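Extracellular protein containing a SCP domain (Bacillus anthracis, PDB 4IFA) is of unknown function, an extracellular protein that joins a CAP-associated N-terminal region to an SCP domain of the cysteine-rich secretory protein family. Local coordinates at residues 60-63 with 64-68; 118-122 with 123-127; 181-184 with 185-189. All coordinates share one frame; numbering follows the deposited sequence.

Contact 1: 60-63 with 64-68; sequences ENLL and AKWGE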
ATOM      1  N   GLU A  60      -4.855   2.617 -23.138  1.00 30.88           N
ATOM      2  CA  GLU A  60      -4.499   1.771 -24.266  1.00 33.54           C
ATOM      3  C   GLU A  60      -3.006   1.458 -24.316  1.00 32.85           C
ATOM      4  O   GLU A  60      -2.616   0.329 -24.652  1.00 33.78           O
ATOM      5  CB  GLU A  60      -4.903   2.450 -25.572  1.00 35.37           C
ATOM      6  CG  GLU A  60      -4.498   1.696 -26.863  1.00 39.57           C
ATOM      7  CD  GLU A  60      -4.857   2.410 -28.169  1.00 47.26           C
ATOM      8  OE1 GLU A  60      -5.791   3.251 -28.205  1.00 45.12           O
ATOM      9  OE2 GLU A  60      -4.190   2.090 -29.175  1.00 52.36           O
ATOM     10  N   ASN A  61      -2.180   2.465 -24.004  1.00 32.75           N
ATOM     11  CA  ASN A  61      -0.713   2.316 -23.928  1.00 31.65           C
ATOM     12  C   ASN A  61      -0.337   1.342 -22.793  1.00 29.61           C
ATOM     13  O   ASN A  61       0.486   0.449 -22.988  1.00 28.97           O
ATOM     14  CB  ASN A  61      -0.063   3.703 -23.750  1.00 30.65           C
ATOM     15  CG  ASN A  61       1.455   3.662 -23.717  1.00 32.38           C
ATOM     16  OD1 ASN A  61       2.107   3.226 -24.665  1.00 37.01           O
ATOM     17  ND2 ASN A  61       2.020   4.110 -22.593  1.00 29.52           N
ATOM     18  N   LEU A  62      -1.011   1.460 -21.657  1.00 28.21           N
ATOM     19  CA  LEU A  62      -0.741   0.586 -20.513  1.00 27.45           C
ATOM     20  C   LEU A  62      -1.112  -0.838 -20.903  1.00 29.03           C
ATOM     21  O   LEU A  62      -0.297  -1.758 -20.745  1.00 28.41           O
ATOM     22  CB  LEU A  62      -1.521   1.052 -19.288  1.00 27.75           C
ATOM     23  CG  LEU A  62      -1.384   0.188 -18.044  1.00 27.52           C
ATOM     24  CD1 LEU A  62       0.100   0.062 -17.566  1.00 26.66           C
ATOM     25  CD2 LEU A  62      -2.222   0.777 -16.935  1.00 28.14           C
ATOM     26  N   LEU A  63      -2.289  -1.009 -21.519  1.00 29.54           N
ATOM     27  CA  LEU A  63      -2.722  -2.353 -21.938  1.00 31.15           C
ATOM     28  C   LEU A  63      -1.720  -2.982 -22.932  1.00 32.86           C
ATOM     29  O   LEU A  63      -1.396  -4.159 -22.840  1.00 31.75           O
ATOM     30  CB  LEU A  63      -4.132  -2.282 -22.530  1.00 32.17           C
ATOM     31  CG  LEU A  63      -4.866  -3.584 -22.779  1.00 35.23           C
ATOM     32  CD1 LEU A  63      -5.016  -4.325 -21.475  1.00 35.32           C
ATOM     33  CD2 LEU A  63      -6.202  -3.263 -23.368  1.00 36.45           C
ATOM     34  N   ALA A  64      -1.248  -2.195 -23.907  1.00 33.16           N
ATOM     35  CA  ALA A  64      -0.268  -2.669 -24.889  1.00 35.53           C
ATOM     36  C   ALA A  64       1.072  -3.101 -24.320  1.00 35.42           C
ATOM     37  O   ALA A  64       1.640  -4.102 -24.765  1.00 38.65           O
ATOM     38  CB  ALA A  64      -0.011  -1.564 -25.932  1.00 36.78           C
ATOM     39  N   LYS A  65       1.574  -2.328 -23.355  1.00 34.72           N
ATOM     40  CA  LYS A  65       2.906  -2.518 -22.779  1.00 34.35           C
ATOM     41  C   LYS A  65       2.918  -3.522 -21.619  1.00 32.67           C
ATOM     42  O   LYS A  65       3.884  -4.279 -21.474  1.00 35.29           O
ATOM     43  CB  LYS A  65       3.460  -1.162 -22.299  1.00 33.48           C
ATOM     44  CG  LYS A  65       3.602  -0.029 -23.337  1.00 40.48           C
ATOM     45  CD  LYS A  65       4.781  -0.178 -24.209  1.00 43.37           C
ATOM     46  CE  LYS A  65       4.795   0.841 -25.373  1.00 45.38           C
ATOM     47  NZ  LYS A  65       4.902   2.280 -24.982  1.00 44.47           N
ATOM     48  N   TRP A  66       1.874  -3.502 -20.782  1.00 30.43           N
ATOM     49  CA  TRP A  66       1.766  -4.387 -19.595  1.00 29.33           C
ATOM     50  C   TRP A  66       0.832  -5.592 -19.698  1.00 29.95           C
ATOM     51  O   TRP A  66       0.880  -6.492 -18.850  1.00 29.48           O
ATOM     52  CB  TRP A  66       1.386  -3.557 -18.334  1.00 27.11           C
ATOM     53  CG  TRP A  66       2.484  -3.455 -17.323  1.00 23.17           C
ATOM     54  CD1 TRP A  66       2.644  -4.239 -16.222  1.00 24.87           C
ATOM     55  CD2 TRP A  66       3.594  -2.541 -17.337  1.00 22.95           C
ATOM     56  NE1 TRP A  66       3.762  -3.885 -15.569  1.00 22.97           N
ATOM     57  CE2 TRP A  66       4.373  -2.836 -16.201  1.00 22.25           C
ATOM     58  CE3 TRP A  66       3.991  -1.489 -18.171  1.00 26.99           C
ATOM     59  CZ2 TRP A  66       5.556  -2.151 -15.896  1.00 25.55           C
ATOM     60  CZ3 TRP A  66       5.157  -0.798 -17.854  1.00 26.26           C
ATOM     61  CH2 TRP A  66       5.907  -1.121 -16.726  1.00 26.32           C
ATOM     62  N   GLY A  67      -0.032  -5.629 -20.712  1.00 30.33           N
ATOM     63  CA  GLY A  67      -1.040  -6.685 -20.854  1.00 31.37           C
ATOM     64  C   GLY A  67      -2.257  -6.425 -19.966  1.00 29.80           C
ATOM     65  O   GLY A  67      -2.352  -5.376 -19.319  1.00 28.23           O
ATOM     66  N   GLU A  68      -3.189  -7.366 -19.924  1.00 30.45           N
ATOM     67  CA  GLU A  68      -4.383  -7.224 -19.114  1.00 30.93           C
ATOM     68  C   GLU A  68      -3.997  -7.385 -17.648  1.00 29.60           C
ATOM     69  O   GLU A  68      -3.202  -8.271 -17.308  1.00 29.46           O
ATOM     70  CB  GLU A  68      -5.456  -8.268 -19.473  1.00 31.46           C
ATOM     71  CG  GLU A  68      -6.204  -8.056 -20.794  1.00 35.71           C
ATOM     72  CD  GLU A  68      -7.241  -6.916 -20.773  1.00 39.28           C
ATOM     73  OE1 GLU A  68      -7.554  -6.353 -19.696  1.00 40.99           O
ATOM     74  OE2 GLU A  68      -7.773  -6.588 -21.872  1.00 43.11           O
TER
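N61 and K65 meet one turn apart on helix 59-66, in an i to i+4 side-chain contact along the last turns of a surface helix in the CAP-associated N-terminal region. The NZ of K65 gives a hydrogen bond of 3.0 Å to OD1 of N61, reaching that oxygen in the carbonyl plane and on a lone pair. Two bends in the lysine chain, at chi2 (-78°) and chi4 (64°), bring the ammonium group back toward N61; it also forms a salt bridge with D49, so the ammonium group has two partners, the amide oxygen of N61 and the carboxylate of D49. The buried face of the helix belongs to L62, whose CD1 lies 3.9 Å from CB of W66, approaching the indole obliquely. Both residues pack on M54 of helix 51-54, and the W66 ring makes edge-to-face contacts with Y84 and F94, seating the helix on the sheet. The main chain leaves the helix at G67, which has a positive phi of 81° while its N still bonds to O of L63, at 2.9 Å. Beyond this turn, E68 folds back across L63, and its CD comes to 3.5 Å from CD1 of that leucine.

Contact 2: 118-122 with 123-127; sequences INEKY and EDVYK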
ATOM      1  N   ILE A 118      14.541  -1.002  -5.672  1.00 19.02           N
ATOM      2  CA  ILE A 118      13.880  -1.523  -4.472  1.00 18.99           C
ATOM      3  C   ILE A 118      14.973  -2.264  -3.719  1.00 18.85           C
ATOM      4  O   ILE A 118      15.662  -3.116  -4.298  1.00 20.50           O
ATOM      5  CB  ILE A 118      12.703  -2.437  -4.839  1.00 18.39           C
ATOM      6  CG1 ILE A 118      11.630  -1.671  -5.616  1.00 18.85           C
ATOM      7  CG2 ILE A 118      12.125  -3.100  -3.609  1.00 19.81           C
ATOM      8  CD1 ILE A 118      10.891  -0.567  -4.831  1.00 20.89           C
ATOM      9  N   ASN A 119      15.149  -1.900  -2.429  1.00 18.21           N
ATOM     10  CA  ASN A 119      16.137  -2.375  -1.450  1.00 19.89           C
ATOM     11  C   ASN A 119      17.214  -1.308  -1.182  1.00 18.93           C
ATOM     12  O   ASN A 119      18.022  -1.475  -0.268  1.00 20.06           O
ATOM     13  CB  ASN A 119      16.900  -3.654  -1.861  1.00 20.48           C
ATOM     14  CG  ASN A 119      16.037  -4.874  -2.077  1.00 22.78           C
ATOM     15  OD1 ASN A 119      14.902  -4.925  -1.663  1.00 25.20           O
ATOM     16  ND2 ASN A 119      16.641  -5.891  -2.732  1.00 26.15           N
ATOM     17  N   GLU A 120      17.243  -0.241  -1.951  1.00 18.60           N
ATOM     18  CA  GLU A 120      18.289   0.778  -1.794  1.00 19.37           C
ATOM     19  C   GLU A 120      18.260   1.437  -0.431  1.00 18.32           C
ATOM     20  O   GLU A 120      17.183   1.723   0.118  1.00 18.55           O
ATOM     21  CB  GLU A 120      18.167   1.836  -2.895  1.00 18.86           C
ATOM     22  CG  GLU A 120      19.375   2.774  -3.002  1.00 20.28           C
ATOM     23  CD  GLU A 120      19.354   3.677  -4.209  1.00 20.13           C
ATOM     24  OE1 GLU A 120      18.318   3.808  -4.867  1.00 21.32           O
ATOM     25  OE2 GLU A 120      20.462   4.226  -4.522  1.00 23.86           O
ATOM     26  N   LYS A 121      19.428   1.684   0.140  1.00 19.76           N
ATOM     27  CA  LYS A 121      19.535   2.325   1.423  1.00 20.29           C
ATOM     28  C   LYS A 121      19.125   3.792   1.386  1.00 21.41           C
ATOM     29  O   LYS A 121      19.428   4.527   0.430  1.00 20.90           O
ATOM     30  CB  LYS A 121      20.938   2.216   1.995  1.00 22.56           C
ATOM     31  CG  LYS A 121      21.448   0.809   2.295  1.00 23.40           C
ATOM     32  CD  LYS A 121      20.644   0.099   3.373  1.00 29.27           C
ATOM     33  CE  LYS A 121      21.409  -1.120   3.902  1.00 32.58           C
ATOM     34  NZ  LYS A 121      20.586  -1.931   4.807  1.00 36.27           N
ATOM     35  N   TYR A 122      18.425   4.220   2.446  1.00 19.23           N
ATOM     36  CA  TYR A 122      17.988   5.601   2.570  1.00 19.58           C
ATOM     37  C   TYR A 122      19.136   6.620   2.321  1.00 21.44           C
ATOM     38  O   TYR A 122      18.918   7.621   1.648  1.00 21.62           O
ATOM     39  CB  TYR A 122      17.369   5.829   3.979  1.00 20.00           C
ATOM     40  CG  TYR A 122      16.737   7.190   4.166  1.00 19.99           C
ATOM     41  CD1 TYR A 122      15.405   7.408   3.899  1.00 20.29           C
ATOM     42  CD2 TYR A 122      17.493   8.275   4.541  1.00 22.88           C
ATOM     43  CE1 TYR A 122      14.820   8.626   4.076  1.00 22.04           C
ATOM     44  CE2 TYR A 122      16.924   9.520   4.714  1.00 23.49           C
ATOM     45  CZ  TYR A 122      15.587   9.706   4.419  1.00 24.56           C
ATOM     46  OH  TYR A 122      15.008  10.952   4.607  1.00 27.17           O
ATOM     47  N   GLU A 123      20.314   6.408   2.918  1.00 20.52           N
ATOM     48  CA  GLU A 123      21.412   7.389   2.763  1.00 22.07           C
ATOM     49  C   GLU A 123      21.765   7.575   1.279  1.00 22.72           C
ATOM     50  O   GLU A 123      22.172   8.665   0.878  1.00 24.76           O
ATOM     51  CB  GLU A 123      22.612   7.070   3.685  1.00 24.33           C
ATOM     52  CG  GLU A 123      23.307   5.804   3.384  1.00 26.26           C
ATOM     53  CD  GLU A 123      24.448   5.466   4.322  1.00 31.03           C
ATOM     54  OE1 GLU A 123      25.293   4.657   3.880  1.00 38.78           O
ATOM     55  OE2 GLU A 123      24.543   6.004   5.446  1.00 33.46           O
ATOM     56  N   ASP A 124      21.699   6.512   0.499  1.00 21.98           N
ATOM     57  CA  ASP A 124      22.012   6.608  -0.936  1.00 21.51           C
ATOM     58  C   ASP A 124      20.890   7.236  -1.734  1.00 22.38           C
ATOM     59  O   ASP A 124      21.153   8.017  -2.662  1.00 22.40           O
ATOM     60  CB  ASP A 124      22.329   5.229  -1.488  1.00 22.13           C
ATOM     61  CG  ASP A 124      23.568   4.629  -0.847  1.00 24.90           C
ATOM     62  OD1 ASP A 124      24.567   5.351  -0.611  1.00 29.49           O
ATOM     63  OD2 ASP A 124      23.598   3.415  -0.563  1.00 30.04           O
ATOM     64  N   VAL A 125      19.642   6.981  -1.352  1.00 21.11           N
ATOM     65  CA  VAL A 125      18.495   7.605  -1.999  1.00 21.17           C
ATOM     66  C   VAL A 125      18.549   9.127  -1.780  1.00 23.63           C
ATOM     67  O   VAL A 125      18.389   9.886  -2.715  1.00 25.29           O
ATOM     68  CB  VAL A 125      17.184   7.029  -1.466  1.00 20.25           C
ATOM     69  CG1 VAL A 125      15.967   7.846  -1.924  1.00 22.11           C
ATOM     70  CG2 VAL A 125      17.048   5.559  -1.852  1.00 21.13           C
ATOM     71  N   TYR A 126      18.837   9.561  -0.544  1.00 23.68           N
ATOM     72  CA  TYR A 126      18.829  10.972  -0.197  1.00 24.08           C
ATOM     73  C   TYR A 126      19.884  11.720  -0.932  1.00 27.00           C
ATOM     74  O   TYR A 126      19.604  12.752  -1.508  1.00 29.62           O
ATOM     75  CB  TYR A 126      19.073  11.152   1.313  1.00 25.93           C
ATOM     76  CG  TYR A 126      18.951  12.588   1.787  1.00 26.19           C
ATOM     77  CD1 TYR A 126      17.813  13.050   2.434  1.00 25.74           C
ATOM     78  CD2 TYR A 126      19.985  13.475   1.600  1.00 26.41           C
ATOM     79  CE1 TYR A 126      17.729  14.376   2.862  1.00 27.25           C
ATOM     80  CE2 TYR A 126      19.899  14.790   2.002  1.00 30.08           C
ATOM     81  CZ  TYR A 126      18.758  15.235   2.618  1.00 27.96           C
ATOM     82  OH  TYR A 126      18.749  16.569   3.033  1.00 33.08           O
ATOM     83  N   LYS A 127      21.085  11.155  -0.910  1.00 28.90           N
ATOM     84  CA  LYS A 127      22.266  11.819  -1.434  1.00 31.10           C
ATOM     85  C   LYS A 127      22.106  12.226  -2.867  1.00 31.70           C
ATOM     86  O   LYS A 127      22.609  13.287  -3.272  1.00 32.35           O
ATOM     87  CB  LYS A 127      23.458  10.880  -1.319  1.00 31.49           C
ATOM     88  CG  LYS A 127      24.790  11.565  -1.393  1.00 37.27           C
ATOM     89  CD  LYS A 127      25.903  10.553  -1.284  1.00 40.92           C
ATOM     90  CE  LYS A 127      25.917   9.839   0.056  1.00 40.49           C
ATOM     91  NZ  LYS A 127      27.049   8.891   0.137  1.00 41.69           N
TER
HETATM   92  O   HOH W   1      22.094   1.227  -1.197  1.00 25.02           O
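The side chains of Y122 and Y126 lie side by side and point the same way, one helical turn apart, with OH of Y122 at the edge of the Y126 ring, 4.1 Å from CD1. Around the Y122 ring, that CD1 and the backbone N of E123 both lie obliquely. F170 makes an edge-to-face contact with Y122, whose OH is hydrogen-bonded to V153 O. Both tyrosines carry CG anti to the backbone N (chi1 -173° and -175°), which, with the one-turn spacing, gives them a common direction. The carboxylates of E120 and D124 are turned 40° apart, with OE2 of E120 3.7 Å from CB of D124, while OE1 of E120 lies 3.7 Å from CG2 of V125. E120 also pairs with K128 in a salt bridge, which would probably ease the repulsion between its carboxylate and that of D124.

K121 occupies the N-cap position of helix 122-128, and its O accepts from V125 N at 3.0 Å, with a weak additional bond from D124 N. A water links the start of the helix to its first turn, accepting from K121 N at 3.0 Å and donating to D124 OD2 at 2.7 Å. V125 faces L168 and F170 of strand 164-171, backbone bonds tie N119 and E120 to L177 of strand 176-183, and both tyrosines touch L131 in the loop following helix 122-128.

Contact 3: 181-184 with 185-189; sequences RYMD and DETLL
D184 is the N-cap of helix 185-191, at the junction where strand 176-183 of the seven-stranded antiparallel sheet gives way to the helix. Its OD1 takes two hydrogen bonds from T187, one from the backbone N at 2.9 Å and one from OG1 at 2.7 Å. The amide arrives nearly along the C-O axis, the hydroxyl on the syn side, 32° out of the carboxylate plane, and the two come from opposite faces of that plane. With chi1 at 64°, CG of D184 sits between its backbone N and carbonyl carbon, which turns the carboxylate over the first turn. Being held there near the helix N-terminus would probably stabilise its negative charge. The main chain adds L188 N to D184 O, a bond of 3.1 Å.

On the strand side of the cap, selenomethionine M183 crosses both T187 and L188 at about a right angle. Its CG meets CG2 of T187 at 3.8 Å; the bend at chi3 (-80°) carries CE to 3.8 Å from CD1 of L188. V102 of strand 100-106 touches D184 and T187, and W165 packs on L188. An Asp side chain accepting the N3 amide is typical of an N-capped alpha-helix.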
ATOM      1  N   ARG A 181       5.348   5.078  -4.745  1.00 18.44           N
ATOM      2  CA  ARG A 181       4.035   5.519  -5.212  1.00 18.37           C
ATOM      3  C   ARG A 181       4.195   6.758  -6.062  1.00 18.75           C
ATOM      4  O   ARG A 181       4.445   7.825  -5.548  1.00 19.54           O
ATOM      5  CB  ARG A 181       3.055   5.771  -4.045  1.00 18.51           C
ATOM      6  CG  ARG A 181       1.642   6.039  -4.508  1.00 19.84           C
ATOM      7  CD  ARG A 181       0.844   6.771  -3.450  1.00 20.99           C
ATOM      8  NE  ARG A 181       0.638   6.065  -2.183  1.00 20.70           N
ATOM      9  CZ  ARG A 181      -0.414   5.320  -1.845  1.00 21.30           C
ATOM     10  NH1 ARG A 181      -1.368   5.051  -2.692  1.00 19.94           N
ATOM     11  NH2 ARG A 181      -0.486   4.802  -0.622  1.00 21.84           N
ATOM     12  N   TYR A 182       3.992   6.631  -7.379  1.00 18.98           N
ATOM     13  CA  TYR A 182       4.034   7.750  -8.275  1.00 20.39           C
ATOM     14  C   TYR A 182       2.641   8.375  -8.310  1.00 20.27           C
ATOM     15  O   TYR A 182       1.654   7.642  -8.310  1.00 20.74           O
ATOM     16  CB  TYR A 182       4.359   7.301  -9.692  1.00 21.96           C
ATOM     17  CG  TYR A 182       5.741   6.675  -9.816  1.00 21.08           C
ATOM     18  CD1 TYR A 182       6.876   7.438  -9.650  1.00 20.70           C
ATOM     19  CD2 TYR A 182       5.904   5.334 -10.154  1.00 21.31           C
ATOM     20  CE1 TYR A 182       8.157   6.877  -9.769  1.00 19.45           C
ATOM     21  CE2 TYR A 182       7.147   4.781 -10.304  1.00 21.40           C
ATOM     22  CZ  TYR A 182       8.278   5.545 -10.137  1.00 20.89           C
ATOM     23  OH  TYR A 182       9.524   4.965 -10.283  1.00 22.94           O
HETATM   24  N   MSE A 183       2.595   9.700  -8.295  1.00 21.63           N
HETATM   25  CA  MSE A 183       1.320  10.424  -8.351  1.00 23.09           C
HETATM   26  C   MSE A 183       1.418  11.683  -9.152  1.00 25.01           C
HETATM   27  O   MSE A 183       2.411  12.390  -9.045  1.00 25.55           O
HETATM   28  CB  MSE A 183       0.921  10.847  -6.935  1.00 23.85           C
HETATM   29  CG  MSE A 183       0.646   9.716  -5.971  1.00 26.11           C
HETATM   30 SE   MSE A 183       0.241  10.380  -4.125  1.00 25.19          SE
HETATM   31  CE  MSE A 183       2.064  10.681  -3.617  1.00 28.19           C
ATOM     32  N   ASP A 184       0.399  11.981  -9.956  1.00 27.14           N
ATOM     33  CA  ASP A 184       0.308  13.289 -10.603  1.00 29.32           C
ATOM     34  C   ASP A 184      -0.163  14.307  -9.525  1.00 30.82           C
ATOM     35  O   ASP A 184      -0.463  13.932  -8.375  1.00 30.53           O
ATOM     36  CB  ASP A 184      -0.578  13.257 -11.887  1.00 30.82           C
ATOM     37  CG  ASP A 184      -2.040  12.918 -11.630  1.00 29.56           C
ATOM     38  OD1 ASP A 184      -2.484  12.762 -10.468  1.00 32.51           O
ATOM     39  OD2 ASP A 184      -2.776  12.808 -12.639  1.00 34.26           O
ATOM     40  N   ASP A 185      -0.186  15.598  -9.869  1.00 33.78           N
ATOM     41  CA  ASP A 185      -0.564  16.625  -8.888  1.00 36.30           C
ATOM     42  C   ASP A 185      -1.947  16.377  -8.260  1.00 37.14           C
ATOM     43  O   ASP A 185      -2.124  16.462  -7.036  1.00 37.81           O
ATOM     44  CB  ASP A 185      -0.629  18.008  -9.543  1.00 37.78           C
ATOM     45  CG  ASP A 185       0.738  18.569  -9.977  1.00 38.99           C
ATOM     46  OD1 ASP A 185       1.808  17.995  -9.703  1.00 38.00           O
ATOM     47  OD2 ASP A 185       0.721  19.653 -10.601  1.00 44.12           O
ATOM     48  N   GLU A 186      -2.919  16.065  -9.112  1.00 39.13           N
ATOM     49  CA  GLU A 186      -4.311  15.857  -8.683  1.00 41.20           C
ATOM     50  C   GLU A 186      -4.395  14.699  -7.683  1.00 38.61           C
ATOM     51  O   GLU A 186      -5.040  14.788  -6.635  1.00 38.58           O
ATOM     52  CB  GLU A 186      -5.219  15.603  -9.901  1.00 43.37           C
ATOM     53  CG  GLU A 186      -5.144  16.630 -11.084  1.00 51.33           C
ATOM     54  CD  GLU A 186      -5.801  17.988 -10.846  1.00 59.66           C
ATOM     55  OE1 GLU A 186      -7.031  18.043 -10.604  1.00 63.94           O
ATOM     56  OE2 GLU A 186      -5.092  19.018 -10.991  1.00 63.86           O
ATOM     57  N   THR A 187      -3.691  13.605  -7.965  1.00 35.28           N
ATOM     58  CA  THR A 187      -3.707  12.486  -7.055  1.00 33.64           C
ATOM     59  C   THR A 187      -3.063  12.817  -5.703  1.00 32.06           C
ATOM     60  O   THR A 187      -3.543  12.379  -4.665  1.00 32.79           O
ATOM     61  CB  THR A 187      -3.048  11.247  -7.692  1.00 31.30           C
ATOM     62  OG1 THR A 187      -3.743  10.940  -8.917  1.00 35.65           O
ATOM     63  CG2 THR A 187      -3.080  10.056  -6.746  1.00 32.46           C
ATOM     64  N   LEU A 188      -1.937  13.547  -5.712  1.00 31.66           N
ATOM     65  CA  LEU A 188      -1.266  13.924  -4.459  1.00 31.11           C
ATOM     66  C   LEU A 188      -2.194  14.741  -3.532  1.00 33.64           C
ATOM     67  O   LEU A 188      -2.257  14.534  -2.313  1.00 33.56           O
ATOM     68  CB  LEU A 188      -0.006  14.745  -4.785  1.00 31.27           C
ATOM     69  CG  LEU A 188       0.765  15.357  -3.598  1.00 31.47           C
ATOM     70  CD1 LEU A 188       1.337  14.308  -2.690  1.00 32.98           C
ATOM     71  CD2 LEU A 188       1.869  16.306  -4.106  1.00 31.08           C
ATOM     72  N   LEU A 189      -2.920  15.661  -4.120  1.00 36.63           N
ATOM     73  CA  LEU A 189      -3.835  16.510  -3.347  1.00 40.57           C
ATOM     74  C   LEU A 189      -5.018  15.725  -2.739  1.00 41.82           C
ATOM     75  O   LEU A 189      -5.463  16.042  -1.650  1.00 45.16           O
ATOM     76  CB  LEU A 189      -4.293  17.688  -4.201  1.00 42.07           C
ATOM     77  CG  LEU A 189      -3.135  18.630  -4.576  1.00 43.71           C
ATOM     78  CD1 LEU A 189      -3.553  19.643  -5.602  1.00 46.95           C
ATOM     79  CD2 LEU A 189      -2.562  19.326  -3.340  1.00 44.93           C
TER

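How the contacts relate
The three contacts follow one another along the CAP-associated region without touching, their nearest atoms about 8 to 12 Å apart. Contact 1 is a surface contact, at the C-terminal end of its helix; contacts 2 and 3 are partly buried and mark helix starts. All three involve the seven-stranded sheet: contact 1 through strands 80-84 and 92-97, contact 2 through 164-171 and 176-183, contact 3 by including the end of 176-183. Their polar chemistry differs in turn: a hydrogen bond from a lysine ammonium to an asparagine, a water bridge from the N-cap backbone N to an aspartate, and a direct carboxylate cap. Packing pairs leucine with tryptophan, two tyrosines, and selenomethionine with threonine and leucine, respectively.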